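Local atomic coordinates of putative aliphatic sulfonates-binding protein (Escherichia coli, PDB entry 2X26), a protein that probably serves as the periplasmic binding protein of an ABC-type transport system that takes up aliphatic sulfonates. Residues Glu47-Val51 with Gly52-Leu56. Numbering follows the deposited sequence.
Sequences EALNV and GSIDL
Gly52 N is shared between two carbonyls of the last helical turn, with weak bonds to Ala48 O (3.0 Å) and Leu49 O (3.3 Å), each with an N-H...O angle near 130°. The positive phi of Gly52 would jam a CB against Val51 O, which accounts for glycine here. Ser53 N donates to Ala48 O at 3.0 Å and a straighter 150°, while Ser53 OG lies 3.4 Å from Ala48 CB. The pair Ser53 N to Ala48 O and Gly52 N to Leu49 O defines a Schellman motif, with Gly52 as C-prime residue, closing helix 42-51 before strand 56-59 of a periplasmic binding-protein fold. At Ile54, chi1 of 54° sets CG1 between backbone N and carbonyl carbon and lays it against the helix, 3.6 Å from Leu49 N and 3.9 Å from Leu49 CD1; Phe39 also touches this side chain. With an alanine here CG1, CG2 and CD1 are gone, and a gap would probably open beside Ala48 and Leu49. One water donates to both Leu49 O and Ile54 O, bridging helix end and loop. Leu49 CD1 packs on the Ile54-Asp55 backbone, 3.4 Å from Ile54 O, whereas Asp55 OD1 forms a salt bridge with Arg6. Leu56 starts the strand, its backbone bonded to Gly8.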
loop_
_atom_site.group_PDB
_atom_site.type_symbol
_atom_site.label_atom_id
_atom_site.label_comp_id
_atom_site.label_asym_id
_atom_site.label_seq_id
_atom_site.Cartn_x
_atom_site.Cartn_y
_atom_site.Cartn_z
ATOM N N GLU A 47 2.441 12.042 -6.104
ATOM C CA GLU A 47 2.601 13.272 -6.870
ATOM C C GLU A 47 1.303 14.086 -6.839
ATOM O O GLU A 47 1.300 15.292 -6.581
ATOM C CB GLU A 47 3.064 12.955 -8.308
ATOM C CG GLU A 47 4.487 12.347 -8.269
ATOM C CD GLU A 47 5.135 12.052 -9.617
ATOM O OE1 GLU A 47 4.417 11.876 -10.641
ATOM O OE2 GLU A 47 6.400 12.002 -9.640
ATOM N N ALA A 48 0.188 13.417 -7.087
ATOM C CA ALA A 48 -1.107 14.066 -7.040
ATOM C C ALA A 48 -1.427 14.567 -5.618
ATOM O O ALA A 48 -1.916 15.683 -5.442
ATOM C CB ALA A 48 -2.217 13.075 -7.552
ATOM N N LEU A 49 -1.133 13.747 -4.616
ATOM C CA LEU A 49 -1.359 14.174 -3.259
ATOM C C LEU A 49 -0.557 15.416 -2.933
ATOM O O LEU A 49 -1.024 16.318 -2.194
ATOM C CB LEU A 49 -0.987 13.001 -2.308
ATOM C CG LEU A 49 -1.626 13.029 -0.901
ATOM C CD1 LEU A 49 -3.137 13.017 -0.859
ATOM C CD2 LEU A 49 -1.151 11.775 -0.201
ATOM N N ASN A 50 0.669 15.467 -3.454
ATOM C CA ASN A 50 1.562 16.558 -3.175
ATOM C C ASN A 50 1.265 17.888 -3.898
ATOM O O ASN A 50 1.697 18.934 -3.445
ATOM C CB ASN A 50 2.996 16.173 -3.479
ATOM C CG ASN A 50 3.984 16.962 -2.623
ATOM O OD1 ASN A 50 4.999 17.476 -3.101
ATOM N ND2 ASN A 50 3.660 17.077 -1.360
ATOM N N VAL A 51 0.580 17.812 -5.037
ATOM C CA VAL A 51 0.120 19.025 -5.722
ATOM C C VAL A 51 -1.273 19.376 -5.246
ATOM O O VAL A 51 -1.769 20.437 -5.575
ATOM C CB VAL A 51 0.200 18.972 -7.300
ATOM C CG1 VAL A 51 1.626 18.868 -7.771
ATOM C CG2 VAL A 51 -0.587 17.814 -7.889
ATOM N N GLY A 52 -1.904 18.483 -4.486
ATOM C CA GLY A 52 -3.184 18.779 -3.835
ATOM C C GLY A 52 -4.392 18.412 -4.685
ATOM O O GLY A 52 -5.487 18.919 -4.408
ATOM N N SER A 53 -4.227 17.546 -5.690
ATOM C CA SER A 53 -5.390 17.234 -6.533
ATOM C C SER A 53 -6.190 16.038 -5.984
ATOM O O SER A 53 -7.249 15.730 -6.520
ATOM C CB SER A 53 -4.991 16.990 -7.966
ATOM O OG SER A 53 -4.160 15.863 -8.072
ATOM N N ILE A 54 -5.645 15.362 -4.983
ATOM C CA ILE A 54 -6.434 14.365 -4.215
ATOM C C ILE A 54 -6.141 14.607 -2.716
ATOM O O ILE A 54 -5.177 15.323 -2.356
ATOM C CB ILE A 54 -6.092 12.908 -4.565
ATOM C CG1 ILE A 54 -4.593 12.709 -4.416
ATOM C CG2 ILE A 54 -6.586 12.499 -5.994
ATOM C CD1 ILE A 54 -4.254 11.202 -4.421
ATOM N N ASP A 55 -6.971 14.063 -1.841
ATOM C CA ASP A 55 -6.840 14.337 -0.425
ATOM C C ASP A 55 -6.380 13.144 0.406
ATOM O O ASP A 55 -5.841 13.349 1.472
ATOM C CB ASP A 55 -8.201 14.783 0.132
ATOM C CG ASP A 55 -8.754 15.933 -0.620
ATOM O OD1 ASP A 55 -8.052 16.957 -0.712
ATOM O OD2 ASP A 55 -9.878 15.849 -1.151
ATOM N N LEU A 56 -6.567 11.925 -0.094
ATOM C CA LEU A 56 -6.273 10.732 0.695
ATOM C C LEU A 56 -5.838 9.685 -0.292
ATOM O O LEU A 56 -6.479 9.545 -1.356
ATOM C CB LEU A 56 -7.552 10.263 1.427
ATOM C CG LEU A 56 -7.467 8.986 2.262
ATOM C CD1 LEU A 56 -6.532 9.239 3.450
ATOM C CD2 LEU A 56 -8.871 8.617 2.764
HETATM O O HOH W 1 -3.543 16.610 -0.798
#